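Local coordinates for hydrogenase maturation factor (PDB 3VTI), which probably carbamoylates the C-terminal cysteine of HypE with carbamoyl phosphate and ATP, a step in [NiFe] hydrogenase maturation, at residues Ile134-Cys139 / His175-His180; Ala211-Lys216 / Glu320-Ile325; Ile504-Thr509 / Gly702-Arg707. All blocks are in the same frame, centred on the assembly; numbering follows the deposited sequence.

Contact 1 of 3, residues Ile134-Cys139 / His175-His180. With ZN (zinc ion), chain E.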
ATOM      1  N   ILE A 134      72.752  -7.756  20.941  1.00 42.26           N
ATOM      2  CA  ILE A 134      73.202  -8.157  22.263  1.00 42.78           C
ATOM      3  C   ILE A 134      72.020  -8.225  23.230  1.00 41.70           C
ATOM      4  O   ILE A 134      71.169  -7.335  23.258  1.00 40.51           O
ATOM      5  CB  ILE A 134      74.331  -7.213  22.782  1.00 43.50           C
ATOM      6  CG1 ILE A 134      75.028  -7.811  24.009  1.00 44.71           C
ATOM      7  CG2 ILE A 134      73.803  -5.803  23.051  1.00 42.21           C
ATOM      8  CD1 ILE A 134      76.219  -6.989  24.493  1.00 44.84           C
ATOM      9  N   ASN A 135      71.964  -9.307  23.993  1.00 42.38           N
ATOM     10  CA  ASN A 135      70.940  -9.509  25.013  1.00 42.19           C
ATOM     11  C   ASN A 135      71.445 -10.509  26.046  1.00 43.25           C
ATOM     12  O   ASN A 135      72.472 -11.159  25.832  1.00 44.67           O
ATOM     13  CB  ASN A 135      69.639 -10.013  24.388  1.00 41.34           C
ATOM     14  CG  ASN A 135      69.814 -11.344  23.689  1.00 43.38           C
ATOM     15  OD1 ASN A 135      70.024 -11.390  22.475  1.00 45.26           O
ATOM     16  ND2 ASN A 135      69.757 -12.436  24.454  1.00 43.09           N
ATOM     17  N   CYS A 136      70.732 -10.620  27.165  1.00 43.07           N
ATOM     18  CA  CYS A 136      71.057 -11.599  28.200  1.00 44.22           C
ATOM     19  C   CYS A 136      69.776 -12.080  28.868  1.00 43.95           C
ATOM     20  O   CYS A 136      68.687 -11.783  28.390  1.00 43.18           O
ATOM     21  CB  CYS A 136      72.034 -11.011  29.230  1.00 44.91           C
ATOM     22  SG  CYS A 136      71.340  -9.732  30.292  1.00 42.48           S
ATOM     23  N   THR A 137      69.909 -12.829  29.959  1.00 45.16           N
ATOM     24  CA  THR A 137      68.751 -13.339  30.692  1.00 45.17           C
ATOM     25  C   THR A 137      67.835 -12.216  31.216  1.00 43.86           C
ATOM     26  O   THR A 137      66.650 -12.445  31.452  1.00 43.71           O
ATOM     27  CB  THR A 137      69.173 -14.294  31.847  1.00 46.54           C
ATOM     28  OG1 THR A 137      68.020 -14.976  32.343  1.00 47.44           O
ATOM     29  CG2 THR A 137      69.816 -13.529  33.009  1.00 47.56           C
ATOM     30  N   ASN A 138      68.387 -11.011  31.360  1.00 43.32           N
ATOM     31  CA  ASN A 138      67.676  -9.873  31.954  1.00 42.27           C
ATOM     32  C   ASN A 138      67.160  -8.795  30.961  1.00 40.81           C
ATOM     33  O   ASN A 138      66.533  -7.816  31.378  1.00 39.88           O
ATOM     34  CB  ASN A 138      68.556  -9.217  33.032  1.00 42.91           C
ATOM     35  CG  ASN A 138      68.868 -10.161  34.192  1.00 45.14           C
ATOM     36  OD1 ASN A 138      68.036 -10.996  34.563  1.00 46.01           O
ATOM     37  ND2 ASN A 138      70.068 -10.030  34.773  1.00 44.13           N
ATOM     38  N   CYS A 139      67.423  -8.968  29.666  1.00 39.84           N
ATOM     39  CA  CYS A 139      66.948  -8.016  28.674  1.00 38.47           C
ATOM     40  C   CYS A 139      66.714  -8.653  27.317  1.00 38.33           C
ATOM     41  O   CYS A 139      66.921  -9.861  27.138  1.00 38.67           O
ATOM     42  CB  CYS A 139      67.915  -6.831  28.539  1.00 38.82           C
ATOM     43  SG  CYS A 139      69.488  -7.165  27.712  1.00 39.74           S
ATOM     44  N   HIS A 175      75.934 -20.103  36.112  1.00 71.92           N
ATOM     45  CA  HIS A 175      76.404 -18.862  36.751  1.00 71.80           C
ATOM     46  C   HIS A 175      76.643 -17.706  35.764  1.00 69.85           C
ATOM     47  O   HIS A 175      77.101 -16.630  36.165  1.00 69.71           O
ATOM     48  CB  HIS A 175      77.680 -19.099  37.582  1.00 74.39           C
ATOM     49  CG  HIS A 175      77.470 -19.909  38.827  1.00 77.85           C
ATOM     50  ND1 HIS A 175      76.224 -20.132  39.382  1.00 78.92           N
ATOM     51  CD2 HIS A 175      78.364 -20.523  39.648  1.00 81.30           C
ATOM     52  CE1 HIS A 175      76.355 -20.869  40.472  1.00 81.09           C
ATOM     53  NE2 HIS A 175      77.643 -21.117  40.658  1.00 83.11           N
ATOM     54  N   ASP A 176      76.342 -17.929  34.483  1.00 68.22           N
ATOM     55  CA  ASP A 176      76.489 -16.888  33.461  1.00 66.49           C
ATOM     56  C   ASP A 176      75.218 -16.035  33.344  1.00 64.04           C
ATOM     57  O   ASP A 176      74.100 -16.532  33.511  1.00 63.16           O
ATOM     58  CB  ASP A 176      76.861 -17.509  32.106  1.00 66.82           C
ATOM     59  CG  ASP A 176      77.407 -16.482  31.104  1.00 66.42           C
ATOM     60  OD1 ASP A 176      76.607 -15.761  30.466  1.00 64.33           O
ATOM     61  OD2 ASP A 176      78.643 -16.416  30.934  1.00 67.24           O
ATOM     62  N   ARG A 177      75.398 -14.748  33.051  1.00 62.72           N
ATOM     63  CA  ARG A 177      74.270 -13.831  32.872  1.00 60.40           C
ATOM     64  C   ARG A 177      73.472 -14.138  31.596  1.00 59.34           C
ATOM     65  O   ARG A 177      72.416 -13.556  31.352  1.00 57.68           O
ATOM     66  CB  ARG A 177      74.745 -12.380  32.883  1.00 59.87           C
ATOM     67  CG  ARG A 177      73.687 -11.395  33.361  1.00 57.68           C
ATOM     68  CD  ARG A 177      74.118  -9.958  33.186  1.00 55.91           C
ATOM     69  NE  ARG A 177      74.129  -9.523  31.788  1.00 54.37           N
ATOM     70  CZ  ARG A 177      75.219  -9.448  31.023  1.00 54.48           C
ATOM     71  NH1 ARG A 177      76.403  -9.793  31.514  1.00 54.74           N
ATOM     72  NH2 ARG A 177      75.128  -9.024  29.763  1.00 52.82           N
ATOM     73  N   ARG A 178      73.984 -15.065  30.790  1.00 60.22           N
ATOM     74  CA  ARG A 178      73.275 -15.543  29.607  1.00 59.71           C
ATOM     75  C   ARG A 178      72.793 -16.999  29.722  1.00 60.54           C
ATOM     76  O   ARG A 178      72.418 -17.612  28.721  1.00 60.65           O
ATOM     77  CB  ARG A 178      74.101 -15.299  28.341  1.00 59.92           C
ATOM     78  CG  ARG A 178      73.920 -13.885  27.803  1.00 59.64           C
ATOM     79  CD  ARG A 178      74.897 -13.507  26.715  1.00 60.01           C
ATOM     80  NE  ARG A 178      76.082 -12.896  27.289  1.00 63.22           N
ATOM     81  CZ  ARG A 178      76.290 -11.586  27.409  1.00 62.33           C
ATOM     82  NH1 ARG A 178      75.393 -10.703  26.982  1.00 60.50           N
ATOM     83  NH2 ARG A 178      77.418 -11.167  27.954  1.00 63.31           N
ATOM     84  N   PHE A 179      72.782 -17.531  30.949  1.00 61.37           N
ATOM     85  CA  PHE A 179      72.205 -18.850  31.238  1.00 62.23           C
ATOM     86  C   PHE A 179      70.734 -18.900  30.823  1.00 60.92           C
ATOM     87  O   PHE A 179      69.913 -18.125  31.325  1.00 59.79           O
ATOM     88  CB  PHE A 179      72.352 -19.198  32.724  1.00 63.21           C
ATOM     89  CG  PHE A 179      71.616 -20.457  33.145  1.00 65.69           C
ATOM     90  CD1 PHE A 179      70.589 -20.396  34.090  1.00 66.80           C
ATOM     91  CD2 PHE A 179      71.950 -21.704  32.601  1.00 68.17           C
ATOM     92  CE1 PHE A 179      69.901 -21.556  34.494  1.00 68.17           C
ATOM     93  CE2 PHE A 179      71.274 -22.870  32.995  1.00 69.73           C
ATOM     94  CZ  PHE A 179      70.249 -22.796  33.944  1.00 69.74           C
ATOM     95  N   HIS A 180      70.422 -19.822  29.912  1.00 61.17           N
ATOM     96  CA  HIS A 180      69.081 -19.971  29.319  1.00 60.30           C
ATOM     97  C   HIS A 180      68.518 -18.694  28.665  1.00 57.96           C
ATOM     98  O   HIS A 180      67.299 -18.539  28.525  1.00 57.09           O
ATOM     99  CB  HIS A 180      68.074 -20.579  30.311  1.00 60.96           C
ATOM    100  CG  HIS A 180      68.296 -22.034  30.589  1.00 64.02           C
ATOM    101  ND1 HIS A 180      68.904 -22.885  29.688  1.00 66.44           N
ATOM    102  CD2 HIS A 180      67.958 -22.797  31.655  1.00 66.28           C
ATOM    103  CE1 HIS A 180      68.950 -24.104  30.196  1.00 67.72           C
ATOM    104  NE2 HIS A 180      68.383 -24.077  31.388  1.00 68.16           N
TER
HETATM  105 ZN    ZN E 801      71.119  -7.720  29.181  1.00 42.73          ZN
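Cys136 and Arg178 mark the closest approach of the two backbones, their CA atoms 4.7 Å apart, where a pair of type I turns, Cys136-Cys139 and Asp176-Phe179, come together. Thr137 N donates to Arg177 O at 3.0 Å and so joins one turn to the other. The second turn is braced from within, because Asp176 OD1 accepts from Arg178 N in an Asx turn, using the lone pair that faces away from its other oxygen.

Both arginines then reach across. Arg177 bends at chi3 (72°), which turns the edge of its guanidinium toward Cys136 and sets NE 3.2 Å from Cys136 SG, a hydrogen bond whose acceptor is tilted somewhat from the guanidinium plane. Cys136 SG also accepts from Asn138 N at 3.4 Å and binds the zinc ion at 2.3 Å. Two N-H donors on a zinc-bound thiolate would be expected to draw off part of its negative charge. With an alanine in place of Arg177, Cys136 SG would probably lose one of these two donors, and the side of the zinc site that the guanidinium lies against would probably be uncovered. Arg178 works one residue further back: NH1 gives a hydrogen bond of 3.2 Å to Asn135 O, which sits in the guanidinium plane, although the donor stands well above the carbonyl plane. Its CG rests 3.7 Å from Cys136 CA, and NH2 makes a salt bridge to Glu120 on helix 115-121.

Cys139 also binds the zinc, and Cys114 and Cys117 complete the four-cysteine site. This is the CxxC knuckle of a HypF zinc finger, N-H to sulfur bond included, with two arginines of the following finger laid against it.

Contact 2 of 3, residues Ala211-Lys216 / Glu320-Ile325; sequences ALKEGK and EIDFPI
Leu212 and Lys213, in the last turn of helix 204-213, both meet Phe323 at the rim of its ring and close to its plane. Leu212 CB lies 3.9 Å from Phe323 CZ, and Lys213 CD is equally near Phe323 CE2, so the edge of the ring faces the helix. Further out, Leu212 CD1 reaches Ile325 CG2 at 4.1 Å, the two side chains crossing at about a right angle, and comes more loosely against Ile321 CD1. Lys213 bends at chi2 (99°) and chi3, which takes its chain past the ring and brings NZ to 2.8 Å from Glu320 O. Asp322 OD1 lies 4.3 Å from Lys213 NZ, near enough for the opposite charges to attract but not to pair directly.

In the next layer, Ile321 CB covers one face of the Phe323 ring toward its rim, while Asn231 and Leu233 also touch that side chain. The loop 320-325 is tied to its surroundings by a hydrogen bond from Arg257 NH1 to Ile321 O and by backbone bonding of Ile325 with Met255. On the helix side the chain turns away in a Schellman motif at Gly215, with Gly215 N bonded to Leu212 O and Lys216 N to Ala211 O.

The contact thus packs the C-terminal end of a helix against the lead-in to strand 325-329, in an alpha/beta arrangement consistent with the YrdC-like domain.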
ATOM      1  N   ALA A 211      71.866   9.312   6.480  1.00 58.18           N
ATOM      2  CA  ALA A 211      70.571   9.537   5.854  1.00 57.51           C
ATOM      3  C   ALA A 211      69.722  10.521   6.658  1.00 56.24           C
ATOM      4  O   ALA A 211      69.061  11.399   6.091  1.00 56.57           O
ATOM      5  CB  ALA A 211      69.838   8.215   5.674  1.00 56.24           C
ATOM      6  N   LEU A 212      69.744  10.366   7.979  1.00 54.63           N
ATOM      7  CA  LEU A 212      69.070  11.296   8.868  1.00 53.88           C
ATOM      8  C   LEU A 212      69.660  12.707   8.713  1.00 56.01           C
ATOM      9  O   LEU A 212      68.924  13.690   8.565  1.00 55.93           O
ATOM     10  CB  LEU A 212      69.149  10.804  10.319  1.00 51.91           C
ATOM     11  CG  LEU A 212      68.417   9.496  10.675  1.00 49.97           C
ATOM     12  CD1 LEU A 212      68.820   9.014  12.057  1.00 47.60           C
ATOM     13  CD2 LEU A 212      66.878   9.611  10.572  1.00 48.22           C
ATOM     14  N   LYS A 213      70.989  12.783   8.709  1.00 58.07           N
ATOM     15  CA  LYS A 213      71.715  14.044   8.608  1.00 60.62           C
ATOM     16  C   LYS A 213      71.347  14.810   7.341  1.00 62.12           C
ATOM     17  O   LYS A 213      71.366  16.043   7.326  1.00 63.03           O
ATOM     18  CB  LYS A 213      73.220  13.776   8.616  1.00 62.74           C
ATOM     19  CG  LYS A 213      74.070  14.886   9.251  1.00 65.92           C
ATOM     20  CD  LYS A 213      74.445  14.543  10.701  1.00 67.54           C
ATOM     21  CE  LYS A 213      75.553  13.471  10.786  1.00 68.03           C
ATOM     22  NZ  LYS A 213      75.601  12.862  12.150  1.00 67.14           N
ATOM     23  N   GLU A 214      71.013  14.066   6.286  1.00 62.53           N
ATOM     24  CA  GLU A 214      70.662  14.631   4.980  1.00 64.18           C
ATOM     25  C   GLU A 214      69.179  14.996   4.863  1.00 62.91           C
ATOM     26  O   GLU A 214      68.753  15.528   3.834  1.00 64.52           O
ATOM     27  CB  GLU A 214      71.017  13.649   3.865  1.00 65.18           C
ATOM     28  CG  GLU A 214      72.490  13.419   3.675  1.00 67.87           C
ATOM     29  CD  GLU A 214      72.776  12.288   2.712  1.00 69.46           C
ATOM     30  OE1 GLU A 214      73.801  12.365   2.001  1.00 71.08           O
ATOM     31  OE2 GLU A 214      71.973  11.326   2.666  1.00 68.33           O
ATOM     32  N   GLY A 215      68.400  14.695   5.899  1.00 60.08           N
ATOM     33  CA  GLY A 215      66.982  15.047   5.923  1.00 58.70           C
ATOM     34  C   GLY A 215      66.085  14.032   5.236  1.00 57.94           C
ATOM     35  O   GLY A 215      65.038  14.390   4.697  1.00 57.98           O
ATOM     36  N   LYS A 216      66.497  12.767   5.258  1.00 57.28           N
ATOM     37  CA  LYS A 216      65.736  11.686   4.640  1.00 56.62           C
ATOM     38  C   LYS A 216      64.956  10.900   5.691  1.00 54.02           C
ATOM     39  O   LYS A 216      65.289  10.941   6.880  1.00 52.95           O
ATOM     40  CB  LYS A 216      66.676  10.740   3.878  1.00 58.31           C
ATOM     41  CG  LYS A 216      67.451  11.382   2.734  1.00 61.62           C
ATOM     42  CD  LYS A 216      67.974  10.329   1.767  1.00 65.92           C
ATOM     43  CE  LYS A 216      68.799  10.936   0.611  1.00 70.15           C
ATOM     44  NZ  LYS A 216      68.060  12.030  -0.106  1.00 71.87           N
ATOM     45  N   GLU A 320      76.386   8.470  16.752  1.00 56.05           N
ATOM     46  CA  GLU A 320      76.677   8.927  15.383  1.00 57.46           C
ATOM     47  C   GLU A 320      75.901  10.188  14.990  1.00 57.20           C
ATOM     48  O   GLU A 320      76.145  10.774  13.942  1.00 58.47           O
ATOM     49  CB  GLU A 320      76.380   7.812  14.368  1.00 57.36           C
ATOM     50  CG  GLU A 320      77.128   6.496  14.594  1.00 57.75           C
ATOM     51  CD  GLU A 320      78.625   6.639  14.455  1.00 60.77           C
ATOM     52  OE1 GLU A 320      79.076   7.395  13.567  1.00 62.93           O
ATOM     53  OE2 GLU A 320      79.356   5.987  15.232  1.00 61.90           O
ATOM     54  N   ILE A 321      74.949  10.583  15.829  1.00 55.92           N
ATOM     55  CA  ILE A 321      74.110  11.762  15.595  1.00 55.62           C
ATOM     56  C   ILE A 321      74.062  12.610  16.859  1.00 55.66           C
ATOM     57  O   ILE A 321      74.336  12.119  17.946  1.00 55.05           O
ATOM     58  CB  ILE A 321      72.657  11.397  15.124  1.00 53.59           C
ATOM     59  CG1 ILE A 321      71.936  10.512  16.148  1.00 51.94           C
ATOM     60  CG2 ILE A 321      72.670  10.733  13.754  1.00 53.52           C
ATOM     61  CD1 ILE A 321      70.432  10.314  15.888  1.00 49.61           C
ATOM     62  N   ASP A 322      73.714  13.881  16.708  1.00 56.94           N
ATOM     63  CA  ASP A 322      73.698  14.817  17.828  1.00 57.55           C
ATOM     64  C   ASP A 322      72.382  15.591  17.903  1.00 56.25           C
ATOM     65  O   ASP A 322      72.355  16.727  18.390  1.00 57.37           O
ATOM     66  CB  ASP A 322      74.855  15.795  17.689  1.00 60.29           C
ATOM     67  CG  ASP A 322      74.911  16.423  16.308  1.00 64.36           C
ATOM     68  OD1 ASP A 322      75.352  15.729  15.355  1.00 67.80           O
ATOM     69  OD2 ASP A 322      74.516  17.605  16.172  1.00 66.85           O
ATOM     70  N   PHE A 323      71.303  14.976  17.421  1.00 53.76           N
ATOM     71  CA  PHE A 323      69.982  15.600  17.401  1.00 51.91           C
ATOM     72  C   PHE A 323      68.926  14.565  17.805  1.00 49.77           C
ATOM     73  O   PHE A 323      69.136  13.365  17.619  1.00 48.94           O
ATOM     74  CB  PHE A 323      69.661  16.186  16.011  1.00 52.29           C
ATOM     75  CG  PHE A 323      69.932  15.241  14.875  1.00 51.67           C
ATOM     76  CD1 PHE A 323      69.025  14.232  14.553  1.00 48.99           C
ATOM     77  CD2 PHE A 323      71.109  15.340  14.144  1.00 52.84           C
ATOM     78  CE1 PHE A 323      69.284  13.343  13.521  1.00 49.29           C
ATOM     79  CE2 PHE A 323      71.381  14.453  13.105  1.00 53.31           C
ATOM     80  CZ  PHE A 323      70.470  13.455  12.790  1.00 51.91           C
ATOM     81  N   PRO A 324      67.795  15.027  18.377  1.00 48.62           N
ATOM     82  CA  PRO A 324      66.685  14.122  18.658  1.00 46.46           C
ATOM     83  C   PRO A 324      66.078  13.648  17.353  1.00 46.10           C
ATOM     84  O   PRO A 324      66.201  14.336  16.335  1.00 46.94           O
ATOM     85  CB  PRO A 324      65.677  15.014  19.392  1.00 45.73           C
ATOM     86  CG  PRO A 324      66.447  16.168  19.881  1.00 47.47           C
ATOM     87  CD  PRO A 324      67.542  16.385  18.897  1.00 49.14           C
ATOM     88  N   ILE A 325      65.435  12.483  17.378  1.00 44.56           N
ATOM     89  CA  ILE A 325      64.776  11.967  16.180  1.00 44.21           C
ATOM     90  C   ILE A 325      63.309  11.646  16.397  1.00 42.57           C
ATOM     91  O   ILE A 325      62.932  11.100  17.424  1.00 41.54           O
ATOM     92  CB  ILE A 325      65.488  10.719  15.572  1.00 44.34           C
ATOM     93  CG1 ILE A 325      65.664   9.594  16.603  1.00 43.31           C
ATOM     94  CG2 ILE A 325      66.810  11.101  14.931  1.00 46.07           C
ATOM     95  CD1 ILE A 325      66.226   8.285  16.004  1.00 42.07           C
TER

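Contact 3 of 3, residues Ile504-Thr509 / Gly702-Arg707. With FE (Fe (III) ion), chain G.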
ATOM      1  N   ILE A 504      31.897   7.952  36.891  1.00 36.53           N
ATOM      2  CA  ILE A 504      31.888   9.100  35.994  1.00 35.42           C
ATOM      3  C   ILE A 504      32.577   8.724  34.683  1.00 34.32           C
ATOM      4  O   ILE A 504      33.801   8.666  34.591  1.00 33.76           O
ATOM      5  CB  ILE A 504      32.482  10.371  36.680  1.00 35.57           C
ATOM      6  CG1 ILE A 504      31.725  10.651  37.996  1.00 37.34           C
ATOM      7  CG2 ILE A 504      32.425  11.581  35.750  1.00 33.83           C
ATOM      8  CD1 ILE A 504      32.327  11.706  38.919  1.00 36.02           C
ATOM      9  N   ALA A 505      31.759   8.459  33.675  1.00 34.48           N
ATOM     10  CA  ALA A 505      32.225   7.992  32.377  1.00 34.02           C
ATOM     11  C   ALA A 505      32.098   9.081  31.311  1.00 34.26           C
ATOM     12  O   ALA A 505      31.025   9.282  30.733  1.00 34.57           O
ATOM     13  CB  ALA A 505      31.472   6.745  31.965  1.00 33.72           C
ATOM     14  N   TYR A 506      33.207   9.783  31.077  1.00 34.51           N
ATOM     15  CA  TYR A 506      33.291  10.858  30.087  1.00 34.77           C
ATOM     16  C   TYR A 506      34.205  10.468  28.926  1.00 34.66           C
ATOM     17  O   TYR A 506      35.398  10.199  29.115  1.00 33.98           O
ATOM     18  CB  TYR A 506      33.830  12.150  30.707  1.00 34.41           C
ATOM     19  CG  TYR A 506      32.952  12.837  31.723  1.00 35.44           C
ATOM     20  CD1 TYR A 506      31.632  12.452  31.932  1.00 36.24           C
ATOM     21  CD2 TYR A 506      33.439  13.931  32.447  1.00 36.52           C
ATOM     22  CE1 TYR A 506      30.825  13.114  32.870  1.00 37.78           C
ATOM     23  CE2 TYR A 506      32.641  14.599  33.383  1.00 36.67           C
ATOM     24  CZ  TYR A 506      31.346  14.185  33.584  1.00 36.97           C
ATOM     25  OH  TYR A 506      30.582  14.842  34.499  1.00 37.14           O
ATOM     26  N   ASP A 507      33.640  10.459  27.722  1.00 35.58           N
ATOM     27  CA  ASP A 507      34.409  10.243  26.497  1.00 35.75           C
ATOM     28  C   ASP A 507      33.654  10.771  25.280  1.00 36.49           C
ATOM     29  O   ASP A 507      32.714  11.568  25.419  1.00 37.30           O
ATOM     30  CB  ASP A 507      34.819   8.766  26.335  1.00 35.54           C
ATOM     31  CG  ASP A 507      33.643   7.835  26.073  1.00 36.82           C
ATOM     32  OD1 ASP A 507      32.485   8.282  25.990  1.00 37.32           O
ATOM     33  OD2 ASP A 507      33.888   6.620  25.937  1.00 39.77           O
ATOM     34  N   GLY A 508      34.070  10.337  24.096  1.00 36.56           N
ATOM     35  CA  GLY A 508      33.450  10.789  22.865  1.00 37.38           C
ATOM     36  C   GLY A 508      32.151  10.072  22.569  1.00 38.50           C
ATOM     37  O   GLY A 508      31.114  10.707  22.397  1.00 39.36           O
ATOM     38  N   THR A 509      32.192   8.748  22.520  1.00 38.74           N
ATOM     39  CA  THR A 509      31.048   8.005  22.042  1.00 39.75           C
ATOM     40  C   THR A 509      31.071   6.557  22.460  1.00 39.25           C
ATOM     41  O   THR A 509      32.116   5.983  22.682  1.00 38.60           O
ATOM     42  CB  THR A 509      30.922   8.108  20.508  1.00 40.49           C
ATOM     43  OG1 THR A 509      29.845   7.276  20.058  1.00 43.81           O
ATOM     44  CG2 THR A 509      32.201   7.654  19.850  1.00 40.14           C
ATOM     45  N   GLY A 702      37.844   8.122  27.838  1.00 33.14           N
ATOM     46  CA  GLY A 702      38.894   8.873  27.158  1.00 32.84           C
ATOM     47  C   GLY A 702      39.091  10.320  27.564  1.00 33.58           C
ATOM     48  O   GLY A 702      40.220  10.812  27.508  1.00 33.42           O
ATOM     49  N   SER A 703      38.018  11.004  27.972  1.00 34.28           N
ATOM     50  CA  SER A 703      38.104  12.422  28.350  1.00 35.18           C
ATOM     51  C   SER A 703      39.109  12.659  29.473  1.00 35.67           C
ATOM     52  O   SER A 703      39.677  13.754  29.589  1.00 36.02           O
ATOM     53  CB  SER A 703      36.742  12.978  28.779  1.00 35.78           C
ATOM     54  OG  SER A 703      35.832  12.994  27.696  1.00 36.57           O
ATOM     55  N   PHE A 704      39.327  11.632  30.296  1.00 35.61           N
ATOM     56  CA  PHE A 704      40.250  11.735  31.406  1.00 35.65           C
ATOM     57  C   PHE A 704      41.723  11.587  31.021  1.00 35.60           C
ATOM     58  O   PHE A 704      42.604  11.553  31.878  1.00 35.86           O
ATOM     59  CB  PHE A 704      39.825  10.809  32.533  1.00 36.09           C
ATOM     60  CG  PHE A 704      38.560  11.265  33.227  1.00 36.59           C
ATOM     61  CD1 PHE A 704      38.531  12.467  33.931  1.00 37.04           C
ATOM     62  CD2 PHE A 704      37.399  10.512  33.158  1.00 35.20           C
ATOM     63  CE1 PHE A 704      37.364  12.899  34.552  1.00 37.25           C
ATOM     64  CE2 PHE A 704      36.242  10.937  33.776  1.00 35.28           C
ATOM     65  CZ  PHE A 704      36.220  12.130  34.469  1.00 36.44           C
ATOM     66  N   GLN A 705      41.987  11.523  29.716  1.00 35.55           N
ATOM     67  CA  GLN A 705      43.344  11.687  29.194  1.00 35.25           C
ATOM     68  C   GLN A 705      43.759  13.144  29.359  1.00 35.41           C
ATOM     69  O   GLN A 705      44.947  13.474  29.249  1.00 35.56           O
ATOM     70  CB  GLN A 705      43.414  11.281  27.724  1.00 34.78           C
ATOM     71  CG  GLN A 705      43.457   9.783  27.505  1.00 36.11           C
ATOM     72  CD  GLN A 705      43.197   9.386  26.065  1.00 36.56           C
ATOM     73  OE1 GLN A 705      42.069   9.450  25.588  1.00 38.92           O
ATOM     74  NE2 GLN A 705      44.236   8.964  25.371  1.00 36.92           N
ATOM     75  N   ASN A 706      42.763  14.000  29.620  1.00 35.27           N
ATOM     76  CA  ASN A 706      42.952  15.422  29.868  1.00 35.37           C
ATOM     77  C   ASN A 706      43.510  15.571  31.266  1.00 36.24           C
ATOM     78  O   ASN A 706      42.819  15.271  32.252  1.00 36.97           O
ATOM     79  CB  ASN A 706      41.605  16.153  29.724  1.00 35.42           C
ATOM     80  CG  ASN A 706      41.708  17.667  29.920  1.00 35.11           C
ATOM     81  OD1 ASN A 706      42.116  18.153  30.979  1.00 35.39           O
ATOM     82  ND2 ASN A 706      41.302  18.414  28.912  1.00 32.37           N
ATOM     83  N   ARG A 707      44.756  16.028  31.364  1.00 36.75           N
ATOM     84  CA  ARG A 707      45.436  16.100  32.669  1.00 37.77           C
ATOM     85  C   ARG A 707      44.740  17.012  33.657  1.00 38.35           C
ATOM     86  O   ARG A 707      44.616  16.678  34.832  1.00 39.30           O
ATOM     87  CB  ARG A 707      46.905  16.518  32.535  1.00 38.07           C
ATOM     88  CG  ARG A 707      47.736  15.575  31.698  1.00 39.82           C
ATOM     89  CD  ARG A 707      49.047  16.208  31.334  1.00 43.21           C
ATOM     90  NE  ARG A 707      50.137  15.606  32.091  1.00 46.35           N
ATOM     91  CZ  ARG A 707      51.076  14.829  31.563  1.00 45.49           C
ATOM     92  NH1 ARG A 707      51.080  14.551  30.262  1.00 43.91           N
ATOM     93  NH2 ARG A 707      52.019  14.337  32.348  1.00 47.17           N
TER
HETATM   94 FE    FE G 803      35.046   5.029  25.336  1.00 43.49          FE
HETATM   95  O   HOH W   1      35.063   5.647  23.182  1.00 31.39           O
HETATM   96  O   HOH W   2      36.906   6.586  25.409  1.00 11.91           O
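Ser703 and Tyr506 join the two backbones: Ser703 N donates to Tyr506 O at 3.0 Å. Beside this bond the packing is close and largely apolar. Phe704 sets its ring edge to Ile504 O, CE2 being 3.4 Å from that oxygen, while its CZ touches both Ile504 CG2 and Tyr506 CD2. The rings of Tyr506 and Phe704 are nearly parallel (11°) but slid apart, with centroids 5.7 Å from each other, so they hardly overlap. Ile504 CG2 covers part of one face of the Tyr506 ring.

The other side is looser and holds two waters bound to the iron(III) ion. Here Asp507 CB comes to 3.4 Å from Gly702 N, and a chi1 of 68° turns the carboxylate away from 702-707 and onto the iron. Asp507 OD2 binds the metal at 2.1 Å, and OD1 accepts from His484. The waters bridge from the metal to the backbone: one donates to Thr509 O, the other accepts from Gly702 N. His483, His487 and Asp734 complete the site.

Strand 501-506 runs between strand 696-700, parallel to it, and strand 520-525, antiparallel. Helix 666-692 packs on Tyr506, whose OH bonds with Thr681, and Asn706 caps the start of helix 707-718 with a bond from Leu709 N to its OD1.

In the fold
The three contacts follow one another along the chain; none nests in or crosses another. Contact 1 comes first, closing a loop of 35 residues that holds helix 165-172 and joining the two HypF zinc fingers. Contact 2 closes 103 residues within the YrdC-like region, tying the end of helix 204-213 to the start of strand 325-329. The widest loop belongs to contact 3, where 192 residues lie between the end of strand 501-506 and the turn after strand 696-700 in the Kae1-like region. Contacts 1 and 3, their centres about 43 Å apart, lie on opposite sides of the chain's centre.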